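Local coordinates for Sso-CP2 metallo-carboxypetidase (Sulfolobus solfataricus, PDB 4MMO), which probably acts as a zinc-dependent carboxypeptidase of the M20 family, hydrolysing peptide bonds at the C-terminal end of its substrates, at residues A[24-32]-A[44-54]; A[398-406]-A[419-430]. All coordinates share one frame; numbering follows the deposited sequence.

Interaction 1: A[24-32]-A[44-54]; sequences IDETANYLK and NLEKTKGHPVV. With SO4 (sulfate ion), chain E.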
loop_
_atom_site.group_PDB
_atom_site.type_symbol
_atom_site.label_atom_id
_atom_site.label_comp_id
_atom_site.label_asym_id
_atom_site.label_seq_id
_atom_site.Cartn_x
_atom_site.Cartn_y
_atom_site.Cartn_z
ATOM N N ILE A 24 -29.603 -3.848 1.413
ATOM C CA ILE A 24 -30.080 -2.479 1.262
ATOM C C ILE A 24 -31.563 -2.404 0.905
ATOM O O ILE A 24 -32.332 -1.733 1.590
ATOM C CB ILE A 24 -29.259 -1.724 0.190
ATOM C CG1 ILE A 24 -27.840 -1.456 0.699
ATOM C CG2 ILE A 24 -29.934 -0.405 -0.206
ATOM C CD1 ILE A 24 -27.755 -0.474 1.884
ATOM N N ASP A 25 -31.963 -3.086 -0.164
ATOM C CA ASP A 25 -33.330 -2.970 -0.667
ATOM C C ASP A 25 -34.363 -3.528 0.312
ATOM O O ASP A 25 -35.442 -2.957 0.473
ATOM C CB ASP A 25 -33.464 -3.660 -2.025
ATOM C CG ASP A 25 -32.697 -2.944 -3.119
ATOM O OD1 ASP A 25 -32.662 -1.695 -3.100
ATOM O OD2 ASP A 25 -32.129 -3.627 -3.997
ATOM N N GLU A 26 -34.033 -4.639 0.963
ATOM C CA GLU A 26 -34.926 -5.228 1.958
ATOM C C GLU A 26 -35.134 -4.264 3.121
ATOM O O GLU A 26 -36.260 -4.040 3.564
ATOM C CB GLU A 26 -34.357 -6.548 2.481
ATOM N N THR A 27 -34.034 -3.698 3.607
ATOM C CA THR A 27 -34.076 -2.781 4.736
ATOM C C THR A 27 -34.926 -1.558 4.415
ATOM O O THR A 27 -35.777 -1.170 5.209
ATOM C CB THR A 27 -32.663 -2.345 5.135
ATOM O OG1 THR A 27 -31.896 -3.506 5.476
ATOM C CG2 THR A 27 -32.701 -1.386 6.332
ATOM N N ALA A 28 -34.705 -0.968 3.244
ATOM C CA ALA A 28 -35.475 0.195 2.817
ATOM C C ALA A 28 -36.965 -0.121 2.751
ATOM O O ALA A 28 -37.799 0.715 3.094
ATOM C CB ALA A 28 -34.981 0.695 1.468
ATOM N N ASN A 29 -37.299 -1.329 2.310
ATOM C CA ASN A 29 -38.696 -1.737 2.206
ATOM C C ASN A 29 -39.318 -1.984 3.571
ATOM O O ASN A 29 -40.464 -1.614 3.814
ATOM C CB ASN A 29 -38.832 -2.992 1.342
ATOM C CG ASN A 29 -39.245 -2.670 -0.080
ATOM O OD1 ASN A 29 -40.369 -2.235 -0.325
ATOM N ND2 ASN A 29 -38.334 -2.882 -1.024
ATOM N N TYR A 30 -38.561 -2.628 4.452
ATOM C CA TYR A 30 -39.000 -2.851 5.817
ATOM C C TYR A 30 -39.220 -1.499 6.486
ATOM O O TYR A 30 -40.234 -1.275 7.150
ATOM C CB TYR A 30 -37.950 -3.657 6.584
ATOM C CG TYR A 30 -38.105 -3.592 8.085
ATOM C CD1 TYR A 30 -38.942 -4.474 8.756
ATOM C CD2 TYR A 30 -37.412 -2.646 8.834
ATOM C CE1 TYR A 30 -39.084 -4.418 10.131
ATOM C CE2 TYR A 30 -37.552 -2.581 10.210
ATOM C CZ TYR A 30 -38.390 -3.467 10.851
ATOM O OH TYR A 30 -38.530 -3.407 12.218
ATOM N N LEU A 31 -38.268 -0.593 6.290
ATOM C CA LEU A 31 -38.327 0.716 6.929
ATOM C C LEU A 31 -39.555 1.476 6.447
ATOM O O LEU A 31 -40.284 2.048 7.253
ATOM C CB LEU A 31 -37.047 1.514 6.664
ATOM C CG LEU A 31 -36.878 2.827 7.437
ATOM C CD1 LEU A 31 -37.012 2.631 8.953
ATOM C CD2 LEU A 31 -35.530 3.449 7.101
ATOM N N LYS A 32 -39.798 1.462 5.141
ATOM C CA LYS A 32 -41.000 2.082 4.594
ATOM C C LYS A 32 -42.246 1.524 5.279
ATOM O O LYS A 32 -43.102 2.278 5.740
ATOM C CB LYS A 32 -41.097 1.851 3.085
ATOM C CG LYS A 32 -42.412 2.329 2.467
ATOM C CD LYS A 32 -42.641 1.754 1.081
ATOM C CE LYS A 32 -44.131 1.596 0.791
ATOM N NZ LYS A 32 -44.501 2.033 -0.583
ATOM N N ASN A 44 -42.955 6.469 1.278
ATOM C CA ASN A 44 -42.593 6.192 -0.109
ATOM C C ASN A 44 -41.132 5.798 -0.284
ATOM O O ASN A 44 -40.236 6.456 0.243
ATOM C CB ASN A 44 -42.884 7.419 -0.975
ATOM C CG ASN A 44 -44.316 7.897 -0.845
ATOM O OD1 ASN A 44 -45.227 7.324 -1.442
ATOM N ND2 ASN A 44 -44.522 8.954 -0.064
ATOM N N LEU A 45 -40.903 4.714 -1.020
ATOM C CA LEU A 45 -39.577 4.410 -1.539
ATOM C C LEU A 45 -39.384 5.223 -2.802
ATOM O O LEU A 45 -40.080 5.012 -3.798
ATOM C CB LEU A 45 -39.425 2.927 -1.872
ATOM C CG LEU A 45 -39.138 1.939 -0.743
ATOM C CD1 LEU A 45 -38.982 0.547 -1.321
ATOM C CD2 LEU A 45 -37.894 2.328 0.029
ATOM N N GLU A 46 -38.444 6.159 -2.754
ATOM C CA GLU A 46 -38.158 7.015 -3.895
ATOM C C GLU A 46 -36.821 6.630 -4.505
ATOM O O GLU A 46 -35.835 6.418 -3.796
ATOM C CB GLU A 46 -38.193 8.481 -3.471
ATOM C CG GLU A 46 -39.611 8.954 -3.184
ATOM C CD GLU A 46 -39.668 10.312 -2.527
ATOM O OE1 GLU A 46 -38.649 10.741 -1.951
ATOM O OE2 GLU A 46 -40.739 10.949 -2.583
ATOM N N LYS A 47 -36.809 6.520 -5.826
ATOM C CA LYS A 47 -35.655 6.003 -6.544
ATOM C C LYS A 47 -34.577 7.062 -6.715
ATOM O O LYS A 47 -34.865 8.255 -6.819
ATOM C CB LYS A 47 -36.084 5.478 -7.916
ATOM N N THR A 48 -33.330 6.606 -6.728
ATOM C CA THR A 48 -32.193 7.453 -7.046
ATOM C C THR A 48 -31.309 6.667 -7.998
ATOM O O THR A 48 -31.598 5.511 -8.304
ATOM C CB THR A 48 -31.384 7.829 -5.788
ATOM O OG1 THR A 48 -30.769 6.657 -5.239
ATOM C CG2 THR A 48 -32.284 8.470 -4.739
ATOM N N LYS A 49 -30.227 7.283 -8.460
ATOM C CA LYS A 49 -29.281 6.598 -9.331
ATOM C C LYS A 49 -28.598 5.439 -8.602
ATOM O O LYS A 49 -27.905 4.631 -9.222
ATOM C CB LYS A 49 -28.231 7.580 -9.849
ATOM C CG LYS A 49 -28.780 8.676 -10.754
ATOM C CD LYS A 49 -27.654 9.546 -11.296
ATOM C CE LYS A 49 -28.154 10.561 -12.311
ATOM N NZ LYS A 49 -28.816 11.731 -11.671
ATOM N N GLY A 50 -28.795 5.371 -7.287
ATOM C CA GLY A 50 -28.276 4.283 -6.474
ATOM C C GLY A 50 -29.317 3.772 -5.492
ATOM O O GLY A 50 -30.470 3.536 -5.857
ATOM N N HIS A 51 -28.915 3.612 -4.236
ATOM C CA HIS A 51 -29.808 3.075 -3.214
ATOM C C HIS A 51 -31.008 3.999 -2.997
ATOM O O HIS A 51 -30.896 5.216 -3.149
ATOM C CB HIS A 51 -29.039 2.855 -1.915
ATOM C CG HIS A 51 -27.843 1.966 -2.073
ATOM N ND1 HIS A 51 -27.782 0.972 -3.024
ATOM C CD2 HIS A 51 -26.665 1.926 -1.406
ATOM C CE1 HIS A 51 -26.617 0.352 -2.934
ATOM N NE2 HIS A 51 -25.923 0.910 -1.962
ATOM N N PRO A 52 -32.167 3.420 -2.652
ATOM C CA PRO A 52 -33.398 4.211 -2.581
ATOM C C PRO A 52 -33.509 5.028 -1.298
ATOM O O PRO A 52 -32.821 4.750 -0.316
ATOM C CB PRO A 52 -34.490 3.145 -2.614
ATOM C CG PRO A 52 -33.873 1.983 -1.923
ATOM C CD PRO A 52 -32.401 2.018 -2.267
ATOM N N VAL A 53 -34.385 6.025 -1.329
ATOM C CA VAL A 53 -34.638 6.892 -0.187
ATOM C C VAL A 53 -36.049 6.643 0.334
ATOM O O VAL A 53 -36.999 6.555 -0.445
ATOM C CB VAL A 53 -34.484 8.381 -0.594
ATOM C CG1 VAL A 53 -35.113 9.312 0.428
ATOM C CG2 VAL A 53 -33.018 8.726 -0.783
ATOM N N VAL A 54 -36.183 6.522 1.652
ATOM C CA VAL A 54 -37.498 6.432 2.274
ATOM C C VAL A 54 -37.943 7.821 2.704
ATOM O O VAL A 54 -37.234 8.508 3.439
ATOM C CB VAL A 54 -37.497 5.516 3.506
ATOM C CG1 VAL A 54 -38.918 5.347 4.034
ATOM C CG2 VAL A 54 -36.890 4.166 3.170
HETATM S S SO4 E . -30.685 -6.218 -1.503
HETATM O O1 SO4 E . -30.932 -6.840 -2.802
HETATM O O2 SO4 E . -31.880 -6.342 -0.669
HETATM O O3 SO4 E . -29.563 -6.887 -0.844
HETATM O O4 SO4 E . -30.364 -4.804 -1.697
HETATM O O HOH W 1 -30.306 -0.268 -4.231
HETATM O O HOH W 2 -43.371 3.545 -2.737
#
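Ile24 lays its CG2 methyl over one face of the His51 imidazole, a CH-pi contact with CG2 4.0 Å from the ring centroid and 26° off the ring normal. The methyl stands anti to the backbone N of Ile24 (chi1 -70°, measured to CG1), which carries it across the helix start to the ring, and it also meets CD of Pro52. One turn on, Ala28 CB touches both Pro52 CG and Leu45 CD2, the latter 3.6 Å away. The two methyls of Leu45 part here: CD2 lies against Ala28, while CD1 touches the amide group of Asn29, 3.3 Å from its OD1. Val54 closes the row, its CG2 4.2 Å from Leu31 CD2 and its CG1 against the backbone of Lys32.

Polar links run through water at both ends. One water joins Asp25 OD1 to His51 ND1; another accepts from Lys32 NZ (2.9 Å) and from Leu45 N. In the second shell, the Asn29 amide is steadied by ND2 donating to Asp25 O at 3.3 Å, from above the carbonyl plane, opposite the backbone N of Asn29. Thr48 OG1 accepts from Gly50 N in an ST turn and donates to His51 O, fixing the bend that presents His51. At the helix N-terminus, a common anion position, Asp25 N donates nearly straight to O4 of a sulfate, probably from the crystallisation liquor (2.8 Å, 170°). Backbone bonds between Glu46 and Val53 make 44-54 an antiparallel hairpin at the border of a mixed sheet, and the contact is an alpha/beta layer in which helix 24-39 packs on that sheet.

Interaction 2: A[398-406]-A[419-430]; sequences AIGAGGYYS and DYYKAIKHTEEF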
loop_
_atom_site.group_PDB
_atom_site.type_symbol
_atom_site.label_atom_id
_atom_site.label_comp_id
_atom_site.label_asym_id
_atom_site.label_seq_id
_atom_site.Cartn_x
_atom_site.Cartn_y
_atom_site.Cartn_z
ATOM N N ALA A 398 -28.063 16.316 16.725
ATOM C CA ALA A 398 -28.223 15.975 18.127
ATOM C C ALA A 398 -29.289 14.906 18.279
ATOM O O ALA A 398 -30.085 14.696 17.366
ATOM C CB ALA A 398 -28.617 17.194 18.900
ATOM N N ILE A 399 -29.325 14.306 19.467
ATOM C CA ILE A 399 -30.085 13.092 19.780
ATOM C C ILE A 399 -29.273 11.889 19.330
ATOM O O ILE A 399 -28.850 11.814 18.178
ATOM C CB ILE A 399 -31.496 13.041 19.152
ATOM C CG1 ILE A 399 -32.291 14.302 19.509
ATOM C CG2 ILE A 399 -32.233 11.796 19.633
ATOM C CD1 ILE A 399 -33.591 14.453 18.745
ATOM N N GLY A 400 -29.046 10.955 20.247
ATOM C CA GLY A 400 -28.259 9.774 19.944
ATOM C C GLY A 400 -28.532 8.618 20.881
ATOM O O GLY A 400 -28.512 8.771 22.105
ATOM N N ALA A 401 -28.793 7.453 20.297
ATOM C CA ALA A 401 -29.021 6.243 21.070
ATOM C C ALA A 401 -27.696 5.684 21.578
ATOM O O ALA A 401 -27.664 4.908 22.533
ATOM C CB ALA A 401 -29.730 5.217 20.220
ATOM N N GLY A 402 -26.605 6.089 20.934
ATOM C CA GLY A 402 -25.292 5.556 21.246
ATOM C C GLY A 402 -24.475 6.426 22.175
ATOM O O GLY A 402 -24.975 7.396 22.748
ATOM N N GLY A 403 -23.203 6.067 22.321
ATOM C CA GLY A 403 -22.295 6.781 23.196
ATOM C C GLY A 403 -20.844 6.524 22.839
ATOM O O GLY A 403 -20.535 6.052 21.742
ATOM N N TYR A 404 -19.954 6.834 23.775
ATOM C CA TYR A 404 -18.519 6.660 23.585
ATOM C C TYR A 404 -18.146 5.181 23.623
ATOM O O TYR A 404 -17.184 4.754 22.988
ATOM C CB TYR A 404 -17.769 7.410 24.687
ATOM C CG TYR A 404 -16.275 7.518 24.477
ATOM C CD1 TYR A 404 -15.756 8.215 23.394
ATOM C CD2 TYR A 404 -15.384 6.944 25.375
ATOM C CE1 TYR A 404 -14.391 8.325 23.203
ATOM C CE2 TYR A 404 -14.017 7.050 25.193
ATOM C CZ TYR A 404 -13.526 7.742 24.107
ATOM O OH TYR A 404 -12.168 7.851 23.922
ATOM N N TYR A 405 -18.923 4.414 24.381
ATOM C CA TYR A 405 -18.710 2.981 24.558
ATOM C C TYR A 405 -19.115 2.177 23.326
ATOM O O TYR A 405 -18.836 0.982 23.241
ATOM C CB TYR A 405 -19.555 2.493 25.740
ATOM C CG TYR A 405 -21.040 2.723 25.531
ATOM C CD1 TYR A 405 -21.824 1.782 24.875
ATOM C CD2 TYR A 405 -21.653 3.890 25.974
ATOM C CE1 TYR A 405 -23.172 1.994 24.671
ATOM C CE2 TYR A 405 -23.005 4.109 25.773
ATOM C CZ TYR A 405 -23.760 3.159 25.120
ATOM O OH TYR A 405 -25.108 3.370 24.919
ATOM N N SER A 406 -19.776 2.835 22.379
ATOM C CA SER A 406 -20.542 2.137 21.348
ATOM C C SER A 406 -19.733 1.411 20.269
ATOM O O SER A 406 -20.276 0.555 19.579
ATOM C CB SER A 406 -21.514 3.109 20.678
ATOM O OG SER A 406 -22.614 3.390 21.526
ATOM N N ASP A 419 -29.912 3.834 27.136
ATOM C CA ASP A 419 -29.605 4.992 26.303
ATOM C C ASP A 419 -30.573 5.084 25.130
ATOM O O ASP A 419 -30.852 6.174 24.632
ATOM C CB ASP A 419 -28.160 4.941 25.802
ATOM C CG ASP A 419 -27.152 5.180 26.906
ATOM O OD1 ASP A 419 -27.560 5.606 28.006
ATOM O OD2 ASP A 419 -25.949 4.952 26.676
ATOM N N TYR A 420 -31.087 3.937 24.693
ATOM C CA TYR A 420 -32.068 3.911 23.616
ATOM C C TYR A 420 -33.363 4.556 24.091
ATOM O O TYR A 420 -33.993 5.322 23.363
ATOM C CB TYR A 420 -32.332 2.475 23.156
ATOM C CG TYR A 420 -33.475 2.343 22.176
ATOM C CD1 TYR A 420 -33.484 3.064 20.987
ATOM C CD2 TYR A 420 -34.541 1.492 22.433
ATOM C CE1 TYR A 420 -34.528 2.946 20.085
ATOM C CE2 TYR A 420 -35.588 1.365 21.535
ATOM C CZ TYR A 420 -35.575 2.091 20.361
ATOM O OH TYR A 420 -36.613 1.968 19.465
ATOM N N TYR A 421 -33.750 4.244 25.323
ATOM C CA TYR A 421 -34.971 4.796 25.900
ATOM C C TYR A 421 -34.830 6.284 26.204
ATOM O O TYR A 421 -35.786 7.041 26.045
ATOM C CB TYR A 421 -35.371 4.025 27.161
ATOM C CG TYR A 421 -35.887 2.635 26.866
ATOM C CD1 TYR A 421 -36.995 2.447 26.050
ATOM C CD2 TYR A 421 -35.271 1.514 27.401
ATOM C CE1 TYR A 421 -37.471 1.185 25.772
ATOM C CE2 TYR A 421 -35.742 0.243 27.128
ATOM C CZ TYR A 421 -36.841 0.085 26.313
ATOM O OH TYR A 421 -37.318 -1.176 26.037
ATOM N N LYS A 422 -33.644 6.712 26.626
ATOM C CA LYS A 422 -33.417 8.137 26.862
ATOM C C LYS A 422 -33.459 8.908 25.548
ATOM O O LYS A 422 -33.851 10.073 25.520
ATOM C CB LYS A 422 -32.076 8.392 27.556
ATOM C CG LYS A 422 -32.052 8.065 29.039
ATOM C CD LYS A 422 -30.893 8.779 29.715
ATOM C CE LYS A 422 -30.566 8.190 31.073
ATOM N NZ LYS A 422 -29.166 8.508 31.472
ATOM N N ALA A 423 -33.055 8.254 24.460
ATOM C CA ALA A 423 -33.016 8.910 23.159
ATOM C C ALA A 423 -34.430 9.194 22.666
ATOM O O ALA A 423 -34.712 10.286 22.165
ATOM C CB ALA A 423 -32.251 8.058 22.149
ATOM N N ILE A 424 -35.312 8.207 22.803
ATOM C CA ILE A 424 -36.727 8.395 22.498
ATOM C C ILE A 424 -37.248 9.578 23.310
ATOM O O ILE A 424 -37.945 10.453 22.797
ATOM C CB ILE A 424 -37.553 7.135 22.854
ATOM C CG1 ILE A 424 -37.137 5.957 21.969
ATOM C CG2 ILE A 424 -39.054 7.398 22.695
ATOM C CD1 ILE A 424 -37.678 4.610 22.423
ATOM N N LYS A 425 -36.875 9.589 24.582
ATOM C CA LYS A 425 -37.312 10.593 25.538
ATOM C C LYS A 425 -36.798 11.982 25.154
ATOM O O LYS A 425 -37.552 12.957 25.163
ATOM C CB LYS A 425 -36.801 10.177 26.911
ATOM C CG LYS A 425 -37.336 10.932 28.091
ATOM C CD LYS A 425 -36.873 10.210 29.341
ATOM C CE LYS A 425 -37.158 10.972 30.614
ATOM N NZ LYS A 425 -36.596 10.228 31.776
ATOM N N HIS A 426 -35.516 12.060 24.807
ATOM C CA HIS A 426 -34.906 13.296 24.328
ATOM C C HIS A 426 -35.645 13.839 23.112
ATOM O O HIS A 426 -35.857 15.047 22.993
ATOM C CB HIS A 426 -33.434 13.055 23.985
ATOM C CG HIS A 426 -32.679 14.294 23.623
ATOM N ND1 HIS A 426 -31.361 14.267 23.209
ATOM C CD2 HIS A 426 -33.040 15.600 23.616
ATOM C CE1 HIS A 426 -30.952 15.494 22.960
ATOM N NE2 HIS A 426 -31.954 16.325 23.197
ATOM N N THR A 427 -36.048 12.951 22.211
ATOM C CA THR A 427 -36.716 13.376 20.989
ATOM C C THR A 427 -38.098 13.933 21.302
ATOM O O THR A 427 -38.517 14.939 20.729
ATOM C CB THR A 427 -36.878 12.215 19.990
ATOM O OG1 THR A 427 -35.599 11.624 19.715
ATOM C CG2 THR A 427 -37.511 12.713 18.693
ATOM N N GLU A 428 -38.809 13.250 22.195
ATOM C CA GLU A 428 -40.135 13.678 22.630
ATOM C C GLU A 428 -40.088 15.092 23.196
ATOM O O GLU A 428 -40.826 15.969 22.750
ATOM C CB GLU A 428 -40.692 12.708 23.675
ATOM C CG GLU A 428 -41.304 11.450 23.075
ATOM C CD GLU A 428 -41.626 10.383 24.110
ATOM O OE1 GLU A 428 -41.117 10.461 25.248
ATOM O OE2 GLU A 428 -42.384 9.452 23.778
ATOM N N GLU A 429 -39.208 15.312 24.167
ATOM C CA GLU A 429 -39.051 16.633 24.766
ATOM C C GLU A 429 -38.629 17.657 23.724
ATOM O O GLU A 429 -39.085 18.801 23.756
ATOM C CB GLU A 429 -38.032 16.598 25.906
ATOM C CG GLU A 429 -38.608 16.150 27.240
ATOM C CD GLU A 429 -39.686 17.089 27.755
ATOM O OE1 GLU A 429 -40.527 16.640 28.560
ATOM O OE2 GLU A 429 -39.693 18.275 27.353
ATOM N N PHE A 430 -37.773 17.251 22.788
ATOM C CA PHE A 430 -37.336 18.171 21.748
ATOM C C PHE A 430 -38.513 18.612 20.881
ATOM O O PHE A 430 -38.634 19.788 20.551
ATOM C CB PHE A 430 -36.239 17.556 20.878
ATOM C CG PHE A 430 -36.078 18.238 19.551
ATOM C CD1 PHE A 430 -35.478 19.486 19.468
ATOM C CD2 PHE A 430 -36.545 17.643 18.389
ATOM C CE1 PHE A 430 -35.341 20.126 18.248
ATOM C CE2 PHE A 430 -36.412 18.280 17.169
ATOM C CZ PHE A 430 -35.808 19.523 17.098
HETATM O O HOH W 3 -29.612 11.989 22.977
HETATM O O HOH W 4 -29.065 8.339 25.140
#
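Ile399 meets helix 417-433 with CG1 on His426 and with CG2 and CD1 on Thr427. CG1 sits above the His426 imidazole, 3.9 Å from the centroid and 15° off the normal, so the contact is CH-pi over the face. CG2 comes within 3.4 Å of Thr427 OG1, the two side chains crossing at about a right angle. With CG1 anti to the carbonyl carbon (chi1 -53°), that branch is set over the imidazole while CG2 turns to Thr427; CD1 extends on to Phe430. With an alanine here, the face of His426 would probably lose its CH-pi partner and a gap would open beside Thr427 and Phe430.

Farther along, Ala401 CB meets the edge of the Tyr420 ring and Ala423 CB. Tyr405 and Asp419 approach from opposite directions, ring and carboxylate planes 44° apart; Tyr405 OH donates to Asp419 OD2 on its anti side, but the 2.5 Å separation is doubtful because the tyrosine is poorly ordered. Tyr405 OH also bonds Lys416 N.

One water joins Gly400 N to the His426 side chain at ND1, the other joins the backbone oxygens Gly400 O and Asp419 O. The buried polar atoms of Gly400 are thus satisfied through water, while apolar packing at Ile399 fits the loop directly to the helix.

How the interactions relate
Interaction 1 lies at the border of the six-stranded mixed sheet and is partly buried, whereas nine of the ten touching residues of interaction 2 are buried. Their centres stand 25 Å apart and their nearest atoms about 9 Å, without touching; no helix or strand is common to both, although helix 3-12 touches side chains from each. Interaction 1 sets a helix on strands and its turn, mostly with aliphatic groups; interaction 2 sets a loop on a helix and includes a direct side-chain hydrogen bond, though its short length, at a poorly ordered tyrosine, is doubtful. Both use an isoleucine over a histidine face. Each approaches the zinc region: the side chain of Ile24 is about 12 Å from the ion, and Gly400 about 11 Å from it.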